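Local coordinates for hypothetical glycoside hydrolase (Parabacteroides distasonis, PDB 3TAW), which is a hypothetical glycoside hydrolase of unassigned function, with a five-bladed beta-propeller fold as in related families of its clan, at residues A[252-256]-A[352-356]; A[123-127]-A[186-192]. All blocks are in the same frame, centred on the assembly; numbering follows the deposited sequence. Where two conformers were deposited one is given.

Interaction 1. Residues A[252-256]-A[352-356]. With MG (magnesium ion), chain D.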
ATOM      1  N   ILE A 252      -1.399 -10.858   5.929  1.00 11.92           N
ATOM      2  CA  ILE A 252      -0.629 -11.789   6.749  1.00 12.52           C
ATOM      3  C   ILE A 252      -1.445 -13.026   7.124  1.00 12.78           C
ATOM      4  O   ILE A 252      -2.428 -12.925   7.866  1.00 12.36           O
ATOM      5  CB  ILE A 252      -0.113 -11.128   8.042  1.00 12.87           C
ATOM      6  CG1 ILE A 252       0.705  -9.878   7.703  1.00 13.35           C
ATOM      7  CG2 ILE A 252       0.759 -12.110   8.810  1.00 13.65           C
ATOM      8  CD1 ILE A 252       1.276  -9.141   8.902  1.00 14.15           C
ATOM      9  N   LEU A 253      -0.996 -14.182   6.641  1.00 13.47           N
ATOM     10  CA  LEU A 253      -1.634 -15.471   6.910  1.00 14.63           C
ATOM     11  C   LEU A 253      -1.168 -15.944   8.274  1.00 14.94           C
ATOM     12  O   LEU A 253       0.014 -16.232   8.444  1.00 15.02           O
ATOM     13  CB  LEU A 253      -1.240 -16.484   5.829  1.00 15.67           C
ATOM     14  CG  LEU A 253      -1.551 -17.960   6.024  1.00 17.88           C
ATOM     15  CD1 LEU A 253      -3.027 -18.159   6.162  1.00 18.79           C
ATOM     16  CD2 LEU A 253      -0.966 -18.789   4.829  1.00 19.13           C
ATOM     17  N   THR A 254      -2.085 -16.013   9.234  1.00 14.41           N
ATOM     18  CA  THR A 254      -1.782 -16.493  10.576  1.00 15.02           C
ATOM     19  C   THR A 254      -2.593 -17.752  10.819  1.00 16.13           C
ATOM     20  O   THR A 254      -3.476 -18.106  10.019  1.00 15.76           O
ATOM     21  CB  THR A 254      -2.131 -15.440  11.674  1.00 14.50           C
ATOM     22  OG1 THR A 254      -3.555 -15.355  11.826  1.00 14.12           O
ATOM     23  CG2 THR A 254      -1.565 -14.006  11.343  1.00 13.50           C
ATOM     24  N   LYS A 255      -2.327 -18.433  11.939  1.00 17.35           N
ATOM     25  CA  LYS A 255      -3.162 -19.593  12.317  1.00 19.11           C
ATOM     26  C   LYS A 255      -4.633 -19.243  12.531  1.00 19.37           C
ATOM     27  O   LYS A 255      -5.522 -20.126  12.424  1.00 19.78           O
ATOM     28  CB  LYS A 255      -2.617 -20.246  13.593  1.00 20.51           C
ATOM     29  CG  LYS A 255      -1.270 -20.893  13.406  1.00 21.43           C
ATOM     30  CD  LYS A 255      -1.314 -22.099  12.486  1.00 23.11           C
ATOM     31  CE  LYS A 255       0.076 -22.608  12.181  1.00 24.31           C
ATOM     32  NZ  LYS A 255       0.073 -23.707  11.174  1.00 26.34           N
ATOM     33  N   ASP A 256      -4.899 -17.982  12.875  1.00 18.90           N
ATOM     34  CA  ASP A 256      -6.255 -17.511  13.149  1.00 20.01           C
ATOM     35  C   ASP A 256      -6.986 -16.923  11.960  1.00 19.08           C
ATOM     36  O   ASP A 256      -8.146 -16.512  12.104  1.00 19.45           O
ATOM     37  CB  ASP A 256      -6.211 -16.507  14.298  1.00 22.33           C
ATOM     38  CG  ASP A 256      -5.704 -17.145  15.567  1.00 25.18           C
ATOM     39  OD1 ASP A 256      -6.295 -18.170  15.946  1.00 26.38           O
ATOM     40  OD2 ASP A 256      -4.684 -16.695  16.136  1.00 27.46           O
ATOM     41  N   LYS A 352       3.178  -6.726  19.585  1.00 19.11           N
ATOM     42  CA  LYS A 352       2.218  -7.832  19.568  1.00 20.45           C
ATOM     43  C   LYS A 352       2.755  -9.005  18.773  1.00 20.88           C
ATOM     44  O   LYS A 352       3.278  -8.830  17.684  1.00 20.62           O
ATOM     45  CB  LYS A 352       0.871  -7.412  18.980  1.00 21.00           C
ATOM     46  CG  LYS A 352      -0.214  -8.515  19.157  1.00 22.71           C
ATOM     47  CD  LYS A 352      -1.599  -8.004  18.930  1.00 23.40           C
ATOM     48  CE  LYS A 352      -2.717  -9.052  19.262  1.00 24.07           C
ATOM     49  NZ  LYS A 352      -4.086  -8.391  19.268  1.00 23.71           N
ATOM     50  N   GLN A 353       2.611 -10.208  19.311  1.00 22.64           N
ATOM     51  CA  GLN A 353       3.090 -11.364  18.591  1.00 23.98           C
ATOM     52  C   GLN A 353       1.866 -12.115  18.064  1.00 22.72           C
ATOM     53  O   GLN A 353       0.995 -12.511  18.814  1.00 24.42           O
ATOM     54  CB  GLN A 353       4.038 -12.214  19.453  1.00 27.65           C
ATOM     55  CG  GLN A 353       5.313 -11.425  19.998  1.00 29.24           C
ATOM     56  CD  GLN A 353       6.282 -10.838  18.923  1.00 29.86           C
ATOM     57  OE1 GLN A 353       6.754 -11.541  18.011  1.00 30.60           O
ATOM     58  NE2 GLN A 353       6.632  -9.558  19.081  1.00 30.11           N
ATOM     59  N   LEU A 354       1.793 -12.246  16.747  1.00 20.70           N
ATOM     60  CA  LEU A 354       0.692 -12.964  16.106  1.00 19.54           C
ATOM     61  C   LEU A 354       1.006 -14.447  16.164  1.00 18.97           C
ATOM     62  O   LEU A 354       2.174 -14.838  16.376  1.00 18.55           O
ATOM     63  CB  LEU A 354       0.532 -12.525  14.656  1.00 19.89           C
ATOM     64  CG  LEU A 354       0.142 -11.062  14.406  1.00 19.67           C
ATOM     65  CD1 LEU A 354       0.134 -10.740  12.908  1.00 19.64           C
ATOM     66  CD2 LEU A 354      -1.204 -10.800  15.039  1.00 19.74           C
ATOM     67  N   ASN A 355      -0.024 -15.264  15.965  1.00 17.79           N
ATOM     68  CA  ASN A 355       0.130 -16.709  16.066  1.00 17.85           C
ATOM     69  C   ASN A 355       0.390 -17.345  14.694  1.00 17.71           C
ATOM     70  O   ASN A 355      -0.511 -17.364  13.830  1.00 17.03           O
ATOM     71  CB  ASN A 355      -1.125 -17.302  16.693  1.00 18.23           C
ATOM     72  CG  ASN A 355      -1.014 -18.786  16.893  1.00 18.80           C
ATOM     73  OD1 ASN A 355       0.079 -19.353  16.760  1.00 18.88           O
ATOM     74  ND2 ASN A 355      -2.138 -19.439  17.229  1.00 18.88           N
ATOM     75  N   PHE A 356       1.623 -17.831  14.505  1.00 18.09           N
ATOM     76  CA  PHE A 356       2.012 -18.669  13.365  1.00 18.68           C
ATOM     77  C   PHE A 356       2.342 -20.084  13.823  1.00 20.19           C
ATOM     78  O   PHE A 356       2.075 -20.495  14.965  1.00 18.85           O
ATOM     79  CB  PHE A 356       3.238 -18.072  12.642  1.00 18.72           C
ATOM     80  CG  PHE A 356       3.050 -16.653  12.241  1.00 17.00           C
ATOM     81  CD1 PHE A 356       2.379 -16.342  11.067  1.00 16.57           C
ATOM     82  CD2 PHE A 356       3.494 -15.623  13.048  1.00 16.93           C
ATOM     83  CE1 PHE A 356       2.178 -15.017  10.693  1.00 15.66           C
ATOM     84  CE2 PHE A 356       3.304 -14.299  12.684  1.00 16.34           C
ATOM     85  CZ  PHE A 356       2.614 -14.004  11.490  1.00 15.84           C
ATOM     86  OXT PHE A 356       2.903 -20.883  13.053  1.00 22.22           O
TER
HETATM   87 MG    MG D 389       1.403 -20.922  16.869  1.00 15.64          MG
HETATM   88  O   HOH W   1      -2.679 -14.357  15.944  1.00 21.68           O
HETATM   89  O   HOH W   2      -4.259 -17.634  18.429  1.00 37.64           O

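Interaction 2. Residues A[123-127]-A[186-192]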
ATOM      1  N   ILE A 123       5.191  -3.736  -1.335  1.00 10.72           N
ATOM      2  CA  ILE A 123       6.244  -4.705  -1.605  1.00 11.20           C
ATOM      3  C   ILE A 123       6.081  -5.923  -0.723  1.00 10.89           C
ATOM      4  O   ILE A 123       5.824  -5.795   0.468  1.00 10.64           O
ATOM      5  CB  ILE A 123       7.639  -4.119  -1.356  1.00 11.89           C
ATOM      6  CG1 ILE A 123       7.878  -2.942  -2.313  1.00 12.52           C
ATOM      7  CG2 ILE A 123       8.747  -5.201  -1.510  1.00 12.51           C
ATOM      8  CD1 ILE A 123       9.096  -2.120  -1.969  1.00 13.99           C
ATOM      9  N   ALA A 124       6.279  -7.095  -1.311  1.00 11.03           N
ATOM     10  CA  ALA A 124       6.472  -8.327  -0.548  1.00 11.70           C
ATOM     11  C   ALA A 124       7.553  -9.149  -1.244  1.00 12.36           C
ATOM     12  O   ALA A 124       7.889  -8.900  -2.411  1.00 12.68           O
ATOM     13  CB  ALA A 124       5.175  -9.154  -0.416  1.00 11.55           C
HETATM   14  N   MSE A 125       8.094 -10.112  -0.524  1.00 12.44           N
HETATM   15  CA  MSE A 125       9.240 -10.885  -1.030  1.00 13.22           C
HETATM   16  C   MSE A 125       8.941 -12.375  -1.087  1.00 13.66           C
HETATM   17  O   MSE A 125       8.370 -12.918  -0.150  1.00 12.94           O
HETATM   18  CB  MSE A 125      10.457 -10.674  -0.129  1.00 14.14           C
HETATM   19  CG  MSE A 125      11.726 -11.185  -0.729  1.00 14.97           C
HETATM   20 SE   MSE A 125      13.172 -11.234   0.605  0.75 16.77          SE
HETATM   21  CE  MSE A 125      12.516 -12.755   1.681  1.00 17.47           C
ATOM     22  N   THR A 126       9.364 -13.045  -2.158  1.00 14.07           N
ATOM     23  CA  THR A 126       9.230 -14.507  -2.246  1.00 15.25           C
ATOM     24  C   THR A 126      10.280 -15.203  -1.404  1.00 16.45           C
ATOM     25  O   THR A 126      11.244 -14.575  -0.958  1.00 16.31           O
ATOM     26  CB  THR A 126       9.351 -15.023  -3.682  1.00 15.58           C
ATOM     27  OG1 THR A 126      10.680 -14.801  -4.157  1.00 16.00           O
ATOM     28  CG2 THR A 126       8.354 -14.315  -4.585  1.00 14.83           C
ATOM     29  N   GLU A 127      10.079 -16.495  -1.167  1.00 18.18           N
ATOM     30  CA  GLU A 127      11.031 -17.275  -0.398  1.00 20.06           C
ATOM     31  C   GLU A 127      12.393 -17.288  -1.072  1.00 21.48           C
ATOM     32  O   GLU A 127      13.390 -17.374  -0.379  1.00 22.64           O
ATOM     33  CB  GLU A 127      10.546 -18.714  -0.184  1.00 21.61           C
ATOM     34  CG  GLU A 127       9.300 -18.809   0.647  1.00 22.41           C
ATOM     35  CD  GLU A 127       8.905 -20.223   1.012  1.00 24.96           C
ATOM     36  OE1 GLU A 127       9.646 -21.162   0.686  1.00 28.21           O
ATOM     37  OE2 GLU A 127       7.844 -20.406   1.631  1.00 24.97           O
ATOM     38  N   LYS A 186       7.669 -17.241   8.340  0.50 16.04           N
ATOM     39  CA  LYS A 186       8.315 -18.519   8.586  0.50 16.90           C
ATOM     40  C   LYS A 186       9.484 -18.216   9.518  0.50 17.00           C
ATOM     41  O   LYS A 186      10.501 -17.663   9.097  0.50 16.76           O
ATOM     42  CB  LYS A 186       8.736 -19.161   7.269  0.50 17.75           C
ATOM     43  CG  LYS A 186       7.533 -19.761   6.534  0.50 17.94           C
ATOM     44  CD  LYS A 186       7.899 -20.476   5.260  0.50 18.91           C
ATOM     45  CE  LYS A 186       6.681 -21.232   4.712  0.50 19.35           C
ATOM     46  NZ  LYS A 186       6.999 -22.041   3.514  0.50 19.42           N
ATOM     47  N   GLY A 187       9.288 -18.519  10.805  1.00 17.21           N
ATOM     48  CA  GLY A 187      10.143 -17.966  11.848  1.00 17.46           C
ATOM     49  C   GLY A 187       9.959 -16.452  11.836  1.00 16.67           C
ATOM     50  O   GLY A 187       8.830 -15.957  11.892  1.00 16.82           O
ATOM     51  N   ASP A 188      11.050 -15.709  11.687  1.00 16.18           N
ATOM     52  CA  ASP A 188      11.014 -14.264  11.646  1.00 15.23           C
ATOM     53  C   ASP A 188      10.982 -13.711  10.210  1.00 14.65           C
ATOM     54  O   ASP A 188      11.069 -12.506  10.029  1.00 14.37           O
ATOM     55  CB  ASP A 188      12.193 -13.653  12.417  1.00 15.62           C
ATOM     56  CG  ASP A 188      13.549 -13.933  11.767  1.00 15.88           C
ATOM     57  OD1 ASP A 188      13.597 -14.569  10.701  1.00 15.35           O
ATOM     58  OD2 ASP A 188      14.574 -13.496  12.329  1.00 16.56           O
ATOM     59  N   LYS A 189      10.866 -14.591   9.217  1.00 14.74           N
ATOM     60  CA  LYS A 189      11.009 -14.201   7.815  1.00 14.69           C
ATOM     61  C   LYS A 189       9.643 -14.079   7.139  1.00 13.94           C
ATOM     62  O   LYS A 189       8.911 -15.053   7.040  1.00 13.68           O
ATOM     63  CB  LYS A 189      11.879 -15.227   7.103  1.00 16.22           C
ATOM     64  CG  LYS A 189      12.191 -14.905   5.673  1.00 17.18           C
ATOM     65  CD  LYS A 189      12.859 -16.088   5.015  1.00 18.96           C
ATOM     66  CE  LYS A 189      13.408 -15.756   3.655  1.00 20.64           C
ATOM     67  NZ  LYS A 189      14.188 -16.991   3.179  1.00 23.95           N
ATOM     68  N   GLN A 190       9.329 -12.886   6.648  1.00 12.73           N
ATOM     69  CA  GLN A 190       8.040 -12.621   6.005  1.00 12.25           C
ATOM     70  C   GLN A 190       8.142 -12.827   4.496  1.00 12.15           C
ATOM     71  O   GLN A 190       8.911 -12.140   3.812  1.00 11.92           O
ATOM     72  CB  GLN A 190       7.554 -11.220   6.325  1.00 11.90           C
ATOM     73  CG  GLN A 190       6.111 -10.967   5.842  1.00 11.64           C
ATOM     74  CD  GLN A 190       5.485  -9.713   6.431  1.00 11.85           C
ATOM     75  OE1 GLN A 190       6.180  -8.923   7.084  1.00 12.74           O
ATOM     76  NE2 GLN A 190       4.162  -9.521   6.219  1.00 11.31           N
ATOM     77  N   VAL A 191       7.390 -13.816   4.006  1.00 12.60           N
ATOM     78  CA  VAL A 191       7.439 -14.217   2.602  1.00 12.72           C
ATOM     79  C   VAL A 191       6.050 -14.383   1.997  1.00 12.65           C
ATOM     80  O   VAL A 191       5.080 -14.731   2.688  1.00 12.38           O
ATOM     81  CB  VAL A 191       8.193 -15.565   2.426  1.00 13.40           C
ATOM     82  CG1 VAL A 191       9.670 -15.437   2.841  1.00 14.19           C
ATOM     83  CG2 VAL A 191       7.530 -16.685   3.235  1.00 14.22           C
ATOM     84  N   ILE A 192       5.977 -14.150   0.693  1.00 12.34           N
ATOM     85  CA  ILE A 192       4.754 -14.399  -0.079  1.00 12.65           C
ATOM     86  C   ILE A 192       4.354 -15.882   0.112  1.00 12.99           C
ATOM     87  O   ILE A 192       5.200 -16.783   0.116  1.00 12.66           O
ATOM     88  CB  ILE A 192       4.950 -13.993  -1.553  1.00 12.83           C
ATOM     89  CG1 ILE A 192       5.127 -12.483  -1.660  1.00 12.77           C
ATOM     90  CG2 ILE A 192       3.784 -14.491  -2.425  1.00 13.07           C
ATOM     91  CD1 ILE A 192       5.736 -12.002  -3.032  1.00 12.94           C
TER
HETATM   92  O   HOH W   3       7.441 -10.288   2.225  1.00 14.72           O
HETATM   93  O   HOH W   4       7.276 -17.106  -1.778  1.00 16.98           O
HETATM   94  O   HOH W   5       5.566 -19.229   1.444  1.00 21.64           O
HETATM   95  O   HOH W   6      15.470 -15.167   0.844  1.00 47.27           O
HETATM   96  O   HOH W   7       9.584 -23.488   2.999  1.00 47.44           O

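Interaction 1. Residues A[252-256]-A[352-356]
Ile252, Leu253 and Thr254 meet the C-terminal Phe356 where the tail of the chain lies against the end of a propeller strand. The methyl CG2 of Ile252 meets the edge of the Phe356 ring in its plane, 3.7 Å from CE1, and the two side chains cross at about a right angle. Leu253 O also lies near the ring plane, 3.3 Å from Phe356 CE1, where a carbonyl oxygen suits the slightly positive aromatic C-H. Thr254 CG2 touches both Phe356 CE1, obliquely, and Leu354 CD1. One backbone hydrogen bond, Lys255 N to Asn355 O (2.8 Å), ties the tail to the turn. The terminal carboxylate lies along the Lys255 chain, whose NZ is 4.4 Å from Phe356 OXT, too far for a salt bridge but probably still attractive. Asp256 OD2 accepts from a water that in turn accepts from Asn355 N. One shell out, Thr254 OG1 bonds to Gly257 O and takes a weak bond from Asp256 N, bracing the turn. In Asn355, CG lies anti to the backbone nitrogen (chi1 -177°), beside the residue's own carbonyl carbon, and magnesium is chelated by Asn355 OD1 and Phe356 O, both at 2.1 Å.

Interaction 2. Residues A[123-127]-A[186-192]
The carboxylate of Glu127 is met by Lys186 NZ at OE2, on the syn side and 24° out of its plane, in a salt bridge of 2.6 Å; it holds for one of two deposited Lys186 conformers and so is probably present only part of the time. A water donates to the same OE2 and to Ile192 O. The peptide carbonyl of Met125 is the other flat group: Ile192 N gives it a hydrogen bond of 2.8 Å, and Val191 CA adds a CA-H...O contact. These join strand ends from different sheets of the beta-propeller; the strand segments run 100° apart. Ile192 points toward segment 123-127, with CG1 3.6 Å from Ala124 CB, an approach the short alanine allows, and CD1 3.8 Å from Thr126 CG2. Met125, a selenomethionine, bends at its last torsion (chi3 72°), bringing CE 3.7 Å from Lys189 CE, across the extended lysine chain. Gly187 suits the second position of the type II' turn from Lys186 to Lys189, which carries both lysines. A water bridges Met125 N and Gln190 O, consistent with strands too steeply crossed to pair regularly, while the charged pair, nearer solvent, is probably more mobile.

From the N terminus, the chain first finishes strand 117-125, an outermost strand of its four-stranded sheet, and passes through strands 131-138, 143-150 and 157-161 before the hairpin at 186-192 returns to it: interaction 2 closes this loop of 58 residues. Interaction 1 opens only later, at the end of strand 244-254, and closes 95 residues on, when the tail after strand 344-350 comes back. The loops are therefore in series, neither nested nor crossed. Strand 179-186 links them, pairing with both 189-192 and 244-254, and Ile252 CG1 packs 3.8 Å from Gln190 NE2, which is hydrogen-bonded to Thr183 OG1. One contact joins neighbouring sheets; the other fastens the chain's end to the mixed sheet.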